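Local atomic coordinates of uncharacterized protein (Singapore grouper iridovirus, PDB entry 3RJ2), a protein that binds histone H3, as a viral protein of otherwise uncharacterised function from a fish iridovirus. Residues 5-19 with 36-50. Numbering follows the deposited sequence.
Sequences IVANCEFVNATGKKT and YKFPEKYTLLRYSVD
F11 sits between L45 and Y36. L45 CD1 lies over the centre of one ring face, 3.7 Å from the F11 centroid, and also touches C9 CB. Y36 CE2 meets the opposite face near its rim. F11 CG stands anti to its own carbonyl carbon (chi1 -75°), which puts the phenyl ring in this slot. F11 CB sits over the centre of one face of the Y42 ring, a CH-pi contact 3.4 Å from the centroid. F38 meets F11 obliquely and completes an aromatic cluster. Y36 and Y42 share a short hydrogen bond (OH to OH 2.5 Å). A water joins Y42 OH to T19 OG1 and E40 OE2.

Strands 6-12 and 44-50 pair antiparallel, the central two of a four-stranded sheet. The pairing ends in a classic beta bulge, where T43 and L44 both face V12. T43 N gives V12 O a bond of 2.8 Å; that from L44 N is weak.

E40 holds N13 and K17 at the two ends of the 13-17 loop. E40 OE2 takes K17 NZ at 2.7 Å on its syn lone pair, a salt bridge. N13 ND2 reaches E40 OE1 at 3.0 Å from above the carboxylate plane. N13 OD1 accepts T15 N, an Asx turn, and K17 N from opposite faces, so both ends of this amide are held and its flip is fixed.

On the face carrying V12 and L44, the E10 and R46 side chains meet loosely, in a long salt bridge (OE1 to NE 3.8 Å); their backbones are doubly hydrogen-bonded. Apolar packing around F11 thus holds the buried side, while E40 ties the 13-17 loop to the loop before strand 44-50.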
# COMPACT_ATOMS: atom_id res chain seq x y z
N ILE A 5 11.83 1.60 1.37
CA ILE A 5 10.73 0.60 1.10
C ILE A 5 10.36 0.55 -0.39
O ILE A 5 9.92 1.54 -0.98
CB ILE A 5 9.47 0.88 1.95
CG1 ILE A 5 9.85 1.13 3.41
CG2 ILE A 5 8.46 -0.27 1.87
CD1 ILE A 5 9.19 2.36 3.97
N VAL A 6 10.55 -0.61 -0.98
CA VAL A 6 10.27 -0.82 -2.39
C VAL A 6 9.38 -2.03 -2.47
O VAL A 6 9.76 -3.11 -2.04
CB VAL A 6 11.56 -1.00 -3.21
CG1 VAL A 6 11.24 -1.33 -4.67
CG2 VAL A 6 12.41 0.27 -3.11
N ALA A 7 8.18 -1.84 -2.98
CA ALA A 7 7.20 -2.92 -3.04
C ALA A 7 6.97 -3.34 -4.48
O ALA A 7 6.73 -2.51 -5.36
CB ALA A 7 5.89 -2.49 -2.37
N ASN A 8 7.07 -4.65 -4.72
CA ASN A 8 6.73 -5.23 -6.00
C ASN A 8 5.38 -5.92 -5.82
O ASN A 8 5.29 -6.93 -5.12
CB ASN A 8 7.83 -6.22 -6.44
CG ASN A 8 7.61 -6.75 -7.87
OD1 ASN A 8 6.80 -7.65 -8.11
ND2 ASN A 8 8.35 -6.19 -8.84
N CYS A 9 4.34 -5.34 -6.42
CA CYS A 9 2.98 -5.88 -6.32
C CYS A 9 2.51 -6.51 -7.63
O CYS A 9 2.45 -5.82 -8.66
CB CYS A 9 1.98 -4.80 -5.92
SG CYS A 9 2.44 -3.82 -4.48
N GLU A 10 2.21 -7.81 -7.56
CA GLU A 10 1.51 -8.52 -8.64
C GLU A 10 0.03 -8.68 -8.29
O GLU A 10 -0.33 -9.46 -7.42
CB GLU A 10 2.11 -9.90 -8.90
CG GLU A 10 3.50 -9.89 -9.51
CD GLU A 10 4.03 -11.30 -9.86
OE1 GLU A 10 3.54 -12.30 -9.29
OE2 GLU A 10 4.95 -11.38 -10.71
N PHE A 11 -0.81 -7.92 -8.98
CA PHE A 11 -2.25 -8.03 -8.89
C PHE A 11 -2.70 -9.03 -9.93
O PHE A 11 -2.33 -8.92 -11.09
CB PHE A 11 -2.91 -6.68 -9.12
CG PHE A 11 -2.79 -5.76 -7.95
CD1 PHE A 11 -1.79 -4.80 -7.91
CD2 PHE A 11 -3.66 -5.86 -6.88
CE1 PHE A 11 -1.66 -3.96 -6.83
CE2 PHE A 11 -3.54 -5.01 -5.79
CZ PHE A 11 -2.54 -4.06 -5.77
N VAL A 12 -3.45 -10.03 -9.48
CA VAL A 12 -3.87 -11.15 -10.33
C VAL A 12 -5.38 -11.08 -10.51
O VAL A 12 -6.09 -10.94 -9.53
CB VAL A 12 -3.49 -12.52 -9.69
CG1 VAL A 12 -3.68 -13.67 -10.67
CG2 VAL A 12 -2.06 -12.50 -9.19
N ASN A 13 -5.86 -11.14 -11.76
CA ASN A 13 -7.31 -11.17 -11.99
C ASN A 13 -7.89 -12.58 -11.86
O ASN A 13 -7.16 -13.50 -11.49
CB ASN A 13 -7.70 -10.46 -13.30
CG ASN A 13 -7.30 -11.24 -14.56
OD1 ASN A 13 -6.83 -12.38 -14.50
ND2 ASN A 13 -7.48 -10.61 -15.72
N ALA A 14 -9.17 -12.77 -12.19
CA ALA A 14 -9.86 -14.05 -12.00
C ALA A 14 -9.29 -15.20 -12.84
O ALA A 14 -9.40 -16.36 -12.47
CB ALA A 14 -11.36 -13.90 -12.25
N THR A 15 -8.71 -14.88 -13.98
CA THR A 15 -8.19 -15.92 -14.84
C THR A 15 -6.67 -16.06 -14.73
O THR A 15 -6.07 -16.74 -15.56
CB THR A 15 -8.60 -15.70 -16.31
OG1 THR A 15 -8.02 -14.48 -16.78
CG2 THR A 15 -10.12 -15.61 -16.44
N GLY A 16 -6.05 -15.43 -13.74
CA GLY A 16 -4.59 -15.53 -13.54
C GLY A 16 -3.64 -14.63 -14.32
O GLY A 16 -2.43 -14.83 -14.27
N LYS A 17 -4.16 -13.66 -15.06
CA LYS A 17 -3.30 -12.69 -15.72
C LYS A 17 -2.79 -11.74 -14.64
O LYS A 17 -3.58 -11.26 -13.82
CB LYS A 17 -4.07 -11.93 -16.79
CG LYS A 17 -3.22 -11.01 -17.64
CD LYS A 17 -4.04 -9.86 -18.21
CE LYS A 17 -4.43 -8.89 -17.11
NZ LYS A 17 -5.34 -7.79 -17.55
N LYS A 18 -1.49 -11.50 -14.63
CA LYS A 18 -0.87 -10.67 -13.59
C LYS A 18 -0.53 -9.27 -14.08
O LYS A 18 -0.06 -9.09 -15.19
CB LYS A 18 0.37 -11.35 -12.98
CG LYS A 18 0.04 -12.68 -12.33
CD LYS A 18 1.24 -13.35 -11.68
CE LYS A 18 2.07 -14.13 -12.68
NZ LYS A 18 2.94 -15.13 -11.99
N THR A 19 -0.80 -8.29 -13.23
CA THR A 19 -0.42 -6.91 -13.49
C THR A 19 0.61 -6.55 -12.42
O THR A 19 0.33 -6.57 -11.22
CB THR A 19 -1.64 -5.97 -13.45
OG1 THR A 19 -2.57 -6.34 -14.48
CG2 THR A 19 -1.25 -4.49 -13.62
N TYR A 36 -4.01 2.92 -5.47
CA TYR A 36 -4.19 2.34 -6.80
C TYR A 36 -5.66 2.07 -7.05
O TYR A 36 -6.28 1.29 -6.33
CB TYR A 36 -3.39 1.03 -6.90
CG TYR A 36 -3.51 0.24 -8.19
CD1 TYR A 36 -3.56 0.86 -9.44
CD2 TYR A 36 -3.51 -1.15 -8.16
CE1 TYR A 36 -3.63 0.11 -10.63
CE2 TYR A 36 -3.59 -1.90 -9.33
CZ TYR A 36 -3.64 -1.27 -10.55
OH TYR A 36 -3.71 -2.04 -11.69
N LYS A 37 -6.21 2.74 -8.06
CA LYS A 37 -7.56 2.48 -8.52
C LYS A 37 -7.49 1.32 -9.50
O LYS A 37 -6.75 1.38 -10.47
CB LYS A 37 -8.14 3.71 -9.23
CG LYS A 37 -9.62 3.60 -9.54
CD LYS A 37 -10.12 4.78 -10.35
CE LYS A 37 -11.52 4.49 -10.89
NZ LYS A 37 -12.20 5.76 -11.34
N PHE A 38 -8.25 0.26 -9.24
CA PHE A 38 -8.25 -0.92 -10.11
C PHE A 38 -8.86 -0.61 -11.48
O PHE A 38 -9.95 -0.03 -11.55
CB PHE A 38 -9.03 -2.08 -9.47
CG PHE A 38 -8.45 -2.59 -8.16
CD1 PHE A 38 -7.20 -2.17 -7.70
CD2 PHE A 38 -9.16 -3.52 -7.40
CE1 PHE A 38 -6.68 -2.66 -6.50
CE2 PHE A 38 -8.64 -4.01 -6.20
CZ PHE A 38 -7.41 -3.58 -5.75
N PRO A 39 -8.15 -0.98 -12.57
CA PRO A 39 -8.75 -0.88 -13.90
C PRO A 39 -9.64 -2.10 -14.20
O PRO A 39 -10.40 -2.08 -15.17
CB PRO A 39 -7.54 -0.83 -14.82
CG PRO A 39 -6.49 -1.65 -14.11
CD PRO A 39 -6.73 -1.37 -12.63
N GLU A 40 -9.55 -3.12 -13.35
CA GLU A 40 -10.33 -4.37 -13.46
C GLU A 40 -10.34 -5.06 -12.09
O GLU A 40 -9.54 -4.72 -11.22
CB GLU A 40 -9.71 -5.30 -14.51
CG GLU A 40 -8.30 -5.80 -14.16
CD GLU A 40 -7.68 -6.65 -15.25
OE1 GLU A 40 -8.27 -7.69 -15.60
OE2 GLU A 40 -6.59 -6.29 -15.74
N LYS A 41 -11.22 -6.03 -11.90
CA LYS A 41 -11.30 -6.73 -10.61
C LYS A 41 -10.11 -7.67 -10.42
O LYS A 41 -9.70 -8.39 -11.32
CB LYS A 41 -12.63 -7.50 -10.45
CG LYS A 41 -13.88 -6.65 -10.75
CD LYS A 41 -15.18 -7.34 -10.31
CE LYS A 41 -16.43 -6.51 -10.75
NZ LYS A 41 -17.67 -6.77 -9.93
N TYR A 42 -9.52 -7.62 -9.23
CA TYR A 42 -8.42 -8.51 -8.95
C TYR A 42 -8.91 -9.44 -7.88
O TYR A 42 -9.84 -9.09 -7.18
CB TYR A 42 -7.21 -7.72 -8.45
CG TYR A 42 -6.59 -6.80 -9.47
CD1 TYR A 42 -6.16 -7.28 -10.71
CD2 TYR A 42 -6.39 -5.46 -9.18
CE1 TYR A 42 -5.56 -6.44 -11.63
CE2 TYR A 42 -5.79 -4.61 -10.10
CZ TYR A 42 -5.38 -5.10 -11.31
OH TYR A 42 -4.81 -4.24 -12.21
N THR A 43 -8.28 -10.60 -7.74
CA THR A 43 -8.67 -11.55 -6.71
C THR A 43 -7.52 -11.88 -5.77
O THR A 43 -7.73 -12.43 -4.69
CB THR A 43 -9.12 -12.86 -7.32
OG1 THR A 43 -8.04 -13.40 -8.09
CG2 THR A 43 -10.36 -12.64 -8.22
N LEU A 44 -6.30 -11.53 -6.17
CA LEU A 44 -5.14 -11.90 -5.40
C LEU A 44 -4.06 -10.84 -5.56
O LEU A 44 -3.84 -10.33 -6.67
CB LEU A 44 -4.62 -13.29 -5.83
CG LEU A 44 -3.63 -13.99 -4.90
CD1 LEU A 44 -4.29 -14.39 -3.58
CD2 LEU A 44 -2.97 -15.19 -5.55
N LEU A 45 -3.40 -10.50 -4.46
CA LEU A 45 -2.23 -9.64 -4.49
C LEU A 45 -1.00 -10.45 -4.03
O LEU A 45 -0.97 -10.91 -2.90
CB LEU A 45 -2.43 -8.40 -3.60
CG LEU A 45 -1.18 -7.53 -3.29
CD1 LEU A 45 -0.60 -6.96 -4.57
CD2 LEU A 45 -1.49 -6.41 -2.32
N ARG A 46 -0.02 -10.62 -4.92
CA ARG A 46 1.25 -11.23 -4.54
C ARG A 46 2.29 -10.12 -4.40
O ARG A 46 2.55 -9.38 -5.33
CB ARG A 46 1.70 -12.27 -5.57
CG ARG A 46 0.65 -13.33 -5.89
CD ARG A 46 1.04 -14.21 -7.07
NE ARG A 46 2.27 -14.96 -6.82
CZ ARG A 46 2.34 -16.09 -6.12
NH1 ARG A 46 1.25 -16.63 -5.58
NH2 ARG A 46 3.53 -16.69 -5.95
N TYR A 47 2.89 -9.99 -3.22
CA TYR A 47 3.80 -8.90 -2.98
C TYR A 47 5.21 -9.39 -2.65
O TYR A 47 5.40 -10.51 -2.19
CB TYR A 47 3.28 -8.01 -1.84
CG TYR A 47 3.02 -8.78 -0.57
CD1 TYR A 47 4.05 -9.01 0.35
CD2 TYR A 47 1.74 -9.28 -0.27
CE1 TYR A 47 3.82 -9.74 1.52
CE2 TYR A 47 1.50 -10.00 0.90
CZ TYR A 47 2.54 -10.23 1.79
OH TYR A 47 2.31 -10.94 2.96
N SER A 48 6.19 -8.52 -2.90
CA SER A 48 7.54 -8.69 -2.40
C SER A 48 8.00 -7.32 -1.92
O SER A 48 8.13 -6.39 -2.72
CB SER A 48 8.44 -9.20 -3.52
OG SER A 48 9.73 -9.49 -3.01
N VAL A 49 8.23 -7.17 -0.61
CA VAL A 49 8.54 -5.85 -0.06
C VAL A 49 9.98 -5.78 0.44
O VAL A 49 10.37 -6.51 1.34
CB VAL A 49 7.58 -5.43 1.08
CG1 VAL A 49 7.97 -4.06 1.59
CG2 VAL A 49 6.13 -5.41 0.60
N ASP A 50 10.75 -4.88 -0.16
CA ASP A 50 12.13 -4.63 0.22
C ASP A 50 12.14 -3.51 1.26
O ASP A 50 11.83 -2.37 0.94
CB ASP A 50 12.92 -4.21 -1.02
CG ASP A 50 14.39 -4.55 -0.92
OD1 ASP A 50 14.94 -4.63 0.21
OD2 ASP A 50 15.01 -4.75 -2.00
O HOH W 1 10.64 -5.17 -3.97
O HOH W 2 -11.29 -10.50 -12.48
O HOH W 3 -4.87 -4.64 -14.79